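PDB 6DKU: VP35 from Myotis lucifugus, which probably antagonises host interferon responses as a bat-genome homologue of the filoviral polymerase cofactor VP35, represented here by its interferon inhibitory domain. Local coordinates for residues D43-V46 with A47-H50; N52-M56 with D57-A61; A64-S67 with I68-C72. The protein carries 1 engineered substitution. All blocks are in the same frame, centred on the assembly; numbering follows the deposited sequence.

Contact 1: D43-V46 with A47-H50; sequences DLQV and AMDH
Q45 and D49, four residues apart, join their side-chain ends along one flank of the helix. Q45 NE2 gives a hydrogen bond to D49 OD1 over 2.8 Å, with an N-H...O angle of 155°. The acceptor lies close to the plane of the Q45 amide, whereas the amide nitrogen approaches the D49 carboxylate from above its plane. Q45 can do this because its CG stands anti to its own backbone N (chi1 -179°) and the chain then bends at chi2, turning the amide along the helix toward D49. Its aliphatic part takes part as well, CG lying 3.5 Å from D49 OD2. The neighbouring M48 brings its CG within 3.9 Å of Q45 NE2, so a methylene lies against the amide. Beneath these side chains runs the regular i to i+4 bonding of an alpha helix, part of helix 41-56 in the helical portion of the VP35 interferon inhibitory domain. A47 N bonds to D43 O and M48 N to L44 O, each over 2.9 Å. D49 N reaches Q45 O and H50 N reaches V46 O in the same manner, so the Q45-D49 side-chain bond spans a turn that the backbone already closes. A47 CB rests 3.6 Å from D43 O. On the buried flank A47 packs on F12 of helix 9-18 and, with H50, on I68 of helix 61-71, while L44 also meets F12. The D43 carboxylate turns back along the chain to a salt bridge with R39, and H50 NE2 finds its polar partner in S67.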
ATOM      1  N   ASP A  43     -12.964   4.629  -5.696  1.00 67.03           N
ATOM      2  CA  ASP A  43     -11.633   4.056  -5.890  1.00 66.93           C
ATOM      3  C   ASP A  43     -11.448   2.799  -5.043  1.00 69.77           C
ATOM      4  O   ASP A  43     -10.898   1.794  -5.517  1.00 66.53           O
ATOM      5  CB  ASP A  43     -10.554   5.086  -5.554  1.00 51.27           C
ATOM      6  CG  ASP A  43     -10.580   6.281  -6.478  1.00 64.75           C
ATOM      7  OD1 ASP A  43     -11.132   6.176  -7.594  1.00 71.97           O
ATOM      8  OD2 ASP A  43     -10.043   7.334  -6.084  1.00 63.90           O
ATOM      9  N   LEU A  44     -11.908   2.836  -3.789  1.00 56.03           N
ATOM     10  CA  LEU A  44     -11.824   1.652  -2.943  1.00 52.41           C
ATOM     11  C   LEU A  44     -12.578   0.472  -3.547  1.00 49.40           C
ATOM     12  O   LEU A  44     -12.099  -0.663  -3.483  1.00 61.11           O
ATOM     13  CB  LEU A  44     -12.331   1.957  -1.532  1.00 49.92           C
ATOM     14  CG  LEU A  44     -11.504   2.903  -0.656  1.00 47.28           C
ATOM     15  CD1 LEU A  44     -12.186   3.108   0.678  1.00 39.67           C
ATOM     16  CD2 LEU A  44     -10.118   2.336  -0.443  1.00 36.51           C
ATOM     17  N   GLN A  45     -13.744   0.702  -4.154  1.00 51.18           N
ATOM     18  CA  GLN A  45     -14.445  -0.460  -4.695  1.00 65.25           C
ATOM     19  C   GLN A  45     -13.872  -0.888  -6.051  1.00 69.10           C
ATOM     20  O   GLN A  45     -14.014  -2.050  -6.445  1.00 52.10           O
ATOM     21  CB  GLN A  45     -15.948  -0.205  -4.738  1.00 46.71           C
ATOM     22  CG  GLN A  45     -16.744  -1.383  -5.264  1.00 52.92           C
ATOM     23  CD  GLN A  45     -17.124  -2.336  -4.145  1.00 72.81           C
ATOM     24  OE1 GLN A  45     -17.692  -1.924  -3.135  1.00 69.49           O
ATOM     25  NE2 GLN A  45     -16.752  -3.613  -4.297  1.00 73.64           N
ATOM     26  N   VAL A  46     -13.179   0.006  -6.752  1.00 54.41           N
ATOM     27  CA  VAL A  46     -12.393  -0.434  -7.893  1.00 51.35           C
ATOM     28  C   VAL A  46     -11.293  -1.383  -7.422  1.00 60.98           C
ATOM     29  O   VAL A  46     -11.166  -2.515  -7.912  1.00 66.39           O
ATOM     30  CB  VAL A  46     -11.834   0.782  -8.654  1.00 55.26           C
ATOM     31  CG1 VAL A  46     -10.747   0.334  -9.619  1.00 65.50           C
ATOM     32  CG2 VAL A  46     -12.949   1.509  -9.388  1.00 49.46           C
ATOM     33  N   ALA A  47     -10.497  -0.941  -6.446  1.00 46.95           N
ATOM     34  CA  ALA A  47      -9.427  -1.777  -5.920  1.00 46.33           C
ATOM     35  C   ALA A  47      -9.964  -3.099  -5.384  1.00 61.90           C
ATOM     36  O   ALA A  47      -9.365  -4.159  -5.602  1.00 66.01           O
ATOM     37  CB  ALA A  47      -8.675  -1.009  -4.836  1.00 39.00           C
ATOM     38  N   MET A  48     -11.103  -3.057  -4.691  1.00 58.26           N
ATOM     39  CA  MET A  48     -11.668  -4.260  -4.092  1.00 48.96           C
ATOM     40  C   MET A  48     -12.200  -5.209  -5.158  1.00 57.15           C
ATOM     41  O   MET A  48     -11.988  -6.426  -5.086  1.00 62.86           O
ATOM     42  CB  MET A  48     -12.776  -3.878  -3.121  1.00 51.66           C
ATOM     43  CG  MET A  48     -13.562  -5.055  -2.602  1.00 59.95           C
ATOM     44  SD  MET A  48     -12.775  -5.757  -1.147  1.00 68.76           S
ATOM     45  CE  MET A  48     -12.769  -4.339  -0.050  1.00 51.94           C
ATOM     46  N   ASP A  49     -12.911  -4.672  -6.148  1.00 51.60           N
ATOM     47  CA  ASP A  49     -13.403  -5.505  -7.238  1.00 64.65           C
ATOM     48  C   ASP A  49     -12.251  -6.190  -7.962  1.00 65.72           C
ATOM     49  O   ASP A  49     -12.342  -7.376  -8.303  1.00 56.86           O
ATOM     50  CB  ASP A  49     -14.229  -4.660  -8.208  1.00 69.76           C
ATOM     51  CG  ASP A  49     -15.590  -4.276  -7.643  1.00 70.94           C
ATOM     52  OD1 ASP A  49     -16.059  -4.955  -6.698  1.00 63.81           O
ATOM     53  OD2 ASP A  49     -16.186  -3.295  -8.150  1.00 63.55           O
ATOM     54  N   HIS A  50     -11.152  -5.464  -8.189  1.00 61.20           N
ATOM     55  CA  HIS A  50      -9.992  -6.061  -8.844  1.00 50.48           C
ATOM     56  C   HIS A  50      -9.363  -7.150  -7.979  1.00 52.91           C
ATOM     57  O   HIS A  50      -9.007  -8.225  -8.479  1.00 54.05           O
ATOM     58  CB  HIS A  50      -8.971  -4.973  -9.177  1.00 47.03           C
ATOM     59  CG  HIS A  50      -7.705  -5.494  -9.785  1.00 65.19           C
ATOM     60  ND1 HIS A  50      -7.530  -5.624 -11.146  1.00 64.51           N
ATOM     61  CD2 HIS A  50      -6.552  -5.920  -9.214  1.00 60.29           C
ATOM     62  CE1 HIS A  50      -6.323  -6.104 -11.388  1.00 65.09           C
ATOM     63  NE2 HIS A  50      -5.710  -6.295 -10.234  1.00 65.54           N
TER

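Contact 2: N52-M56 with D57-A61; sequences NRELM and DGFSA. Unlike the reference sequence in segment 52-56: M56 (reference Thr).
F59 folds back over the last turn of helix 41-56 and meets E54 through both backbone and side chain. The hydrogen bonds are those of a Schellman motif: F59 N reaches E54 O over 3.0 Å, while G58 N bonds to L55 O over 2.9 Å. G58 reverses the chain with a positive phi of 99°, a conformation that suits glycine. One step earlier D57 N still makes a helical bond to R53 O. Van der Waals contact follows the same path. F59 CB lies 3.4 Å from E54 O, which sits at the edge of the F59 ring and in its plane, and ring atom CD2 comes to 4.2 Å from E54 CB. L55 sends CD2 across the returning chain, 3.2 Å from F59 O, and the same methyl borders the backbone of S60 and A61. Among the charged groups, E54 bends at chi2, and its OE2 pairs with R71 and S67 of the next helix; its OE1 stands 4.7 Å from D57 OD2, a proximity of like charges that the R71 pairing probably eases. S60 occupies the N-cap of helix 61-71, its OG making a weak bond to A63 N. This exposed loop therefore turns the chain directly from helix 41-56 into helix 61-71, and L55 near the end of the first helix and A61 at the start of the second both pack on Y19, just beyond helix 9-18.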
ATOM      1  N   ASN A  52     -10.841  -9.026  -5.675  1.00 45.59           N
ATOM      2  CA  ASN A  52     -11.691 -10.206  -5.722  1.00 46.01           C
ATOM      3  C   ASN A  52     -11.637 -10.888  -7.083  1.00 54.73           C
ATOM      4  O   ASN A  52     -11.767 -12.115  -7.163  1.00 57.70           O
ATOM      5  CB  ASN A  52     -13.121  -9.824  -5.362  1.00 61.72           C
ATOM      6  CG  ASN A  52     -13.247  -9.358  -3.931  1.00 56.54           C
ATOM      7  OD1 ASN A  52     -12.583  -9.879  -3.039  1.00 49.04           O
ATOM      8  ND2 ASN A  52     -14.105  -8.374  -3.703  1.00 59.53           N
ATOM      9  N   ARG A  53     -11.458 -10.118  -8.158  1.00 67.50           N
ATOM     10  CA  ARG A  53     -11.265 -10.722  -9.475  1.00 63.70           C
ATOM     11  C   ARG A  53     -10.026 -11.605  -9.476  1.00 66.15           C
ATOM     12  O   ARG A  53     -10.064 -12.753  -9.934  1.00 57.60           O
ATOM     13  CB  ARG A  53     -11.147  -9.633 -10.545  1.00 62.66           C
ATOM     14  CG  ARG A  53     -12.452  -9.254 -11.229  1.00 82.01           C
ATOM     15  CD  ARG A  53     -12.204  -8.322 -12.423  1.00 97.89           C
ATOM     16  NE  ARG A  53     -11.616  -7.037 -12.028  1.00 94.84           N
ATOM     17  CZ  ARG A  53     -12.316  -5.932 -11.773  1.00 86.41           C
ATOM     18  NH1 ARG A  53     -13.642  -5.943 -11.869  1.00 79.66           N
ATOM     19  NH2 ARG A  53     -11.688  -4.814 -11.418  1.00 82.01           N
ATOM     20  N   GLU A  54      -8.917 -11.086  -8.943  1.00 60.07           N
ATOM     21  CA  GLU A  54      -7.665 -11.830  -8.991  1.00 58.66           C
ATOM     22  C   GLU A  54      -7.723 -13.070  -8.106  1.00 65.74           C
ATOM     23  O   GLU A  54      -7.238 -14.138  -8.502  1.00 65.13           O
ATOM     24  CB  GLU A  54      -6.497 -10.916  -8.612  1.00 51.29           C
ATOM     25  CG  GLU A  54      -6.351  -9.681  -9.509  1.00 61.28           C
ATOM     26  CD  GLU A  54      -5.901 -10.018 -10.930  1.00 73.22           C
ATOM     27  OE1 GLU A  54      -6.717 -10.544 -11.714  1.00 86.48           O
ATOM     28  OE2 GLU A  54      -4.728  -9.758 -11.266  1.00 83.06           O
ATOM     29  N   LEU A  55      -8.352 -12.970  -6.927  1.00 52.15           N
ATOM     30  CA  LEU A  55      -8.578 -14.174  -6.130  1.00 60.77           C
ATOM     31  C   LEU A  55      -9.466 -15.173  -6.863  1.00 61.04           C
ATOM     32  O   LEU A  55      -9.225 -16.383  -6.810  1.00 55.99           O
ATOM     33  CB  LEU A  55      -9.201 -13.831  -4.785  1.00 46.36           C
ATOM     34  CG  LEU A  55      -8.381 -12.954  -3.850  1.00 49.16           C
ATOM     35  CD1 LEU A  55      -9.117 -12.798  -2.524  1.00 42.86           C
ATOM     36  CD2 LEU A  55      -7.026 -13.574  -3.668  1.00 43.24           C
ATOM     37  N   MET A  56     -10.501 -14.685  -7.546  1.00 63.42           N
ATOM     38  CA  MET A  56     -11.343 -15.570  -8.345  1.00 75.41           C
ATOM     39  C   MET A  56     -10.521 -16.294  -9.399  1.00 73.92           C
ATOM     40  O   MET A  56     -10.745 -17.478  -9.671  1.00 72.17           O
ATOM     41  CB  MET A  56     -12.460 -14.766  -9.004  1.00 86.77           C
ATOM     42  CG  MET A  56     -13.673 -15.579  -9.364  1.00104.91           C
ATOM     43  SD  MET A  56     -14.758 -15.825  -7.947  1.00124.73           S
ATOM     44  CE  MET A  56     -14.670 -14.232  -7.127  1.00105.80           C
ATOM     45  N   ASP A  57      -9.558 -15.595  -9.996  1.00 59.16           N
ATOM     46  CA  ASP A  57      -8.677 -16.197 -10.981  1.00 62.19           C
ATOM     47  C   ASP A  57      -7.657 -17.139 -10.352  1.00 77.18           C
ATOM     48  O   ASP A  57      -6.947 -17.835 -11.084  1.00 65.48           O
ATOM     49  CB  ASP A  57      -7.977 -15.093 -11.770  1.00 71.13           C
ATOM     50  CG  ASP A  57      -7.522 -15.546 -13.139  1.00 92.62           C
ATOM     51  OD1 ASP A  57      -7.963 -16.623 -13.601  1.00106.63           O
ATOM     52  OD2 ASP A  57      -6.708 -14.825 -13.750  1.00101.51           O
ATOM     53  N   GLY A  58      -7.573 -17.187  -9.023  1.00 67.85           N
ATOM     54  CA  GLY A  58      -6.692 -18.112  -8.344  1.00 71.24           C
ATOM     55  C   GLY A  58      -5.383 -17.521  -7.877  1.00 63.04           C
ATOM     56  O   GLY A  58      -4.531 -18.266  -7.379  1.00 62.30           O
ATOM     57  N   PHE A  59      -5.188 -16.220  -8.043  1.00 57.19           N
ATOM     58  CA  PHE A  59      -4.017 -15.557  -7.502  1.00 53.47           C
ATOM     59  C   PHE A  59      -4.100 -15.518  -5.983  1.00 59.87           C
ATOM     60  O   PHE A  59      -5.186 -15.556  -5.398  1.00 63.91           O
ATOM     61  CB  PHE A  59      -3.898 -14.141  -8.076  1.00 49.24           C
ATOM     62  CG  PHE A  59      -3.473 -14.119  -9.519  1.00 60.69           C
ATOM     63  CD1 PHE A  59      -2.146 -14.315  -9.864  1.00 69.91           C
ATOM     64  CD2 PHE A  59      -4.402 -13.943 -10.531  1.00 55.69           C
ATOM     65  CE1 PHE A  59      -1.753 -14.315 -11.189  1.00 68.18           C
ATOM     66  CE2 PHE A  59      -4.012 -13.944 -11.859  1.00 60.80           C
ATOM     67  CZ  PHE A  59      -2.689 -14.126 -12.187  1.00 59.04           C
ATOM     68  N   SER A  60      -2.936 -15.483  -5.344  1.00 61.59           N
ATOM     69  CA  SER A  60      -2.887 -15.341  -3.903  1.00 55.48           C
ATOM     70  C   SER A  60      -3.198 -13.900  -3.519  1.00 49.75           C
ATOM     71  O   SER A  60      -3.153 -12.984  -4.345  1.00 55.46           O
ATOM     72  CB  SER A  60      -1.521 -15.751  -3.365  1.00 50.70           C
ATOM     73  OG  SER A  60      -0.529 -14.799  -3.705  1.00 53.20           O
ATOM     74  N   ALA A  61      -3.518 -13.707  -2.238  1.00 49.41           N
ATOM     75  CA  ALA A  61      -3.763 -12.360  -1.729  1.00 48.32           C
ATOM     76  C   ALA A  61      -2.594 -11.429  -2.027  1.00 49.76           C
ATOM     77  O   ALA A  61      -2.800 -10.280  -2.437  1.00 49.98           O
ATOM     78  CB  ALA A  61      -4.031 -12.408  -0.226  1.00 51.00           C
TER

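Contact 3: A64-S67 with I68-C72; sequences AIIS and ITQRC
I68 sits tightly against the turn before it, whereas S67 and R71 meet more loosely on a flank nearer solvent. I68 N lies 3.0 Å from A64 O in a hydrogen bond and has a second, weak one to I65 O. Its CG1 branch stays beside the backbone N (chi1 -48°), which sets CG1 3.4 Å from A64 O, and CB approaches I65 O to 3.6 Å. Thus aliphatic carbons and the amide crowd round the same two carbonyls. On the neighbouring face T69 turns OG1 back toward I66 O, too close as modelled for the bond to be relied on. T69 OG1 also receives a 3.2 Å bond from Q70 NE2, an amide that has a further acceptor in G110 O. At the looser end Q70 N divides between weak bonds to I66 O and S67 O, while R71 N makes the firmer 2.8 Å bond to S67 O, at an N-H...O angle of 154°. R71 CB lies 3.4 Å from that same carbonyl. R71 NE stays 3.8 Å from S67 OG, with the hydroxyl oblique to the guanidinium. Their polar ends look instead to helix 41-56, S67 to H50 and E54, R71 to E54. On the opposite flank I65 and T69 pack against L30 of helix 26-37. The helix ends where C72 leaves helical backbone angles and becomes the N-cap of helix 73-76; helix 61-71 lies between helices 26-37 and 41-56 in the alpha-helical subdomain characteristic of VP35 interferon inhibitory domains.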
ATOM      1  N   ALA A  64      -2.563 -10.530  -5.697  1.00 53.07           N
ATOM      2  CA  ALA A  64      -3.689  -9.650  -6.003  1.00 53.81           C
ATOM      3  C   ALA A  64      -3.418  -8.224  -5.549  1.00 47.56           C
ATOM      4  O   ALA A  64      -3.660  -7.267  -6.299  1.00 54.46           O
ATOM      5  CB  ALA A  64      -4.964 -10.185  -5.348  1.00 46.73           C
ATOM      6  N   ILE A  65      -2.912  -8.069  -4.319  1.00 46.27           N
ATOM      7  CA  ILE A  65      -2.582  -6.747  -3.788  1.00 46.61           C
ATOM      8  C   ILE A  65      -1.597  -6.030  -4.704  1.00 54.49           C
ATOM      9  O   ILE A  65      -1.806  -4.870  -5.074  1.00 68.57           O
ATOM     10  CB  ILE A  65      -2.035  -6.870  -2.357  1.00 44.15           C
ATOM     11  CG1 ILE A  65      -3.154  -7.250  -1.392  1.00 40.20           C
ATOM     12  CG2 ILE A  65      -1.360  -5.586  -1.924  1.00 39.42           C
ATOM     13  CD1 ILE A  65      -2.626  -7.834  -0.094  1.00 46.77           C
ATOM     14  N   ILE A  66      -0.512  -6.712  -5.095  1.00 51.92           N
ATOM     15  CA  ILE A  66       0.423  -6.089  -6.037  1.00 53.09           C
ATOM     16  C   ILE A  66      -0.267  -5.783  -7.367  1.00 54.16           C
ATOM     17  O   ILE A  66       0.026  -4.773  -8.036  1.00 59.35           O
ATOM     18  CB  ILE A  66       1.657  -7.002  -6.219  1.00 46.27           C
ATOM     19  CG1 ILE A  66       2.566  -6.932  -4.983  1.00 45.08           C
ATOM     20  CG2 ILE A  66       2.430  -6.629  -7.469  1.00 44.35           C
ATOM     21  CD1 ILE A  66       3.754  -7.883  -5.025  1.00 39.69           C
ATOM     22  N   SER A  67      -1.222  -6.628  -7.747  1.00 56.26           N
ATOM     23  CA  SER A  67      -1.898  -6.504  -9.027  1.00 47.70           C
ATOM     24  C   SER A  67      -2.744  -5.247  -9.081  1.00 58.46           C
ATOM     25  O   SER A  67      -2.958  -4.704 -10.170  1.00 64.07           O
ATOM     26  CB  SER A  67      -2.757  -7.746  -9.283  1.00 58.36           C
ATOM     27  OG  SER A  67      -3.631  -7.568 -10.387  1.00 71.37           O
ATOM     28  N   ILE A  68      -3.237  -4.769  -7.933  1.00 59.85           N
ATOM     29  CA  ILE A  68      -3.945  -3.489  -7.934  1.00 57.22           C
ATOM     30  C   ILE A  68      -2.998  -2.365  -8.325  1.00 62.09           C
ATOM     31  O   ILE A  68      -3.338  -1.504  -9.144  1.00 71.09           O
ATOM     32  CB  ILE A  68      -4.615  -3.210  -6.574  1.00 51.65           C
ATOM     33  CG1 ILE A  68      -5.417  -4.409  -6.041  1.00 42.71           C
ATOM     34  CG2 ILE A  68      -5.483  -1.962  -6.645  1.00 64.48           C
ATOM     35  CD1 ILE A  68      -5.749  -4.225  -4.542  1.00 34.32           C
ATOM     36  N   THR A  69      -1.799  -2.351  -7.736  1.00 53.81           N
ATOM     37  CA  THR A  69      -0.818  -1.333  -8.108  1.00 55.96           C
ATOM     38  C   THR A  69      -0.413  -1.444  -9.575  1.00 62.27           C
ATOM     39  O   THR A  69       0.020  -0.454 -10.183  1.00 55.28           O
ATOM     40  CB  THR A  69       0.425  -1.428  -7.223  1.00 46.65           C
ATOM     41  OG1 THR A  69       1.095  -2.654  -7.511  1.00 58.01           O
ATOM     42  CG2 THR A  69       0.029  -1.404  -5.761  1.00 46.09           C
ATOM     43  N   GLN A  70      -0.548  -2.628 -10.166  1.00 66.68           N
ATOM     44  CA  GLN A  70      -0.111  -2.756 -11.554  1.00 65.71           C
ATOM     45  C   GLN A  70      -1.216  -2.501 -12.580  1.00 72.58           C
ATOM     46  O   GLN A  70      -0.970  -1.849 -13.600  1.00 88.85           O
ATOM     47  CB  GLN A  70       0.498  -4.142 -11.779  1.00 58.34           C
ATOM     48  CG  GLN A  70       1.837  -4.316 -11.082  1.00 52.65           C
ATOM     49  CD  GLN A  70       2.721  -3.102 -11.243  1.00 54.20           C
ATOM     50  OE1 GLN A  70       3.157  -2.783 -12.348  1.00 62.15           O
ATOM     51  NE2 GLN A  70       2.978  -2.407 -10.143  1.00 43.91           N
ATOM     52  N   ARG A  71      -2.431  -2.986 -12.336  1.00 75.44           N
ATOM     53  CA  ARG A  71      -3.476  -3.024 -13.349  1.00 77.51           C
ATOM     54  C   ARG A  71      -4.563  -1.970 -13.184  1.00 75.03           C
ATOM     55  O   ARG A  71      -5.136  -1.543 -14.185  1.00 84.90           O
ATOM     56  CB  ARG A  71      -4.128  -4.410 -13.373  1.00 79.73           C
ATOM     57  CG  ARG A  71      -3.273  -5.480 -14.024  1.00 86.76           C
ATOM     58  CD  ARG A  71      -4.156  -6.495 -14.717  1.00105.79           C
ATOM     59  NE  ARG A  71      -3.971  -7.834 -14.165  1.00120.07           N
ATOM     60  CZ  ARG A  71      -4.713  -8.886 -14.496  1.00122.30           C
ATOM     61  NH1 ARG A  71      -4.473 -10.072 -13.947  1.00117.64           N
ATOM     62  NH2 ARG A  71      -5.701  -8.752 -15.372  1.00123.52           N
ATOM     63  N   CYS A  72      -4.873  -1.546 -11.961  1.00 75.64           N
ATOM     64  CA  CYS A  72      -5.844  -0.480 -11.749  1.00 68.98           C
ATOM     65  C   CYS A  72      -5.171   0.855 -12.032  1.00 83.68           C
ATOM     66  O   CYS A  72      -4.219   1.236 -11.340  1.00 82.87           O
ATOM     67  CB  CYS A  72      -6.396  -0.528 -10.328  1.00 73.18           C
ATOM     68  SG  CYS A  72      -7.579  -1.878 -10.061  1.00 85.98           S
TER

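The three contacts follow one another along the chain on a helical hairpin: contact 1 in helix 41-56, contact 2 at that helix's end and in the loop after it, contact 3 in helix 61-71. The centres of contacts 1 and 2 lie about 13 Å apart. Those of contacts 1 and 3 are about 10 Å apart, and those of contacts 2 and 3 about 11 Å. Contact 3 thus packs beside both others: H50 CD2 lies 3.7 Å from I68 CG1, and E54 CB is 3.7 Å from A64 CB. H50, E54, S67 and R71 form a polar network linking the two helices. All three belong to the helical part of the domain, and contact 3 reaches toward the strand-bearing part through I66 on I128 and Q70 with G110.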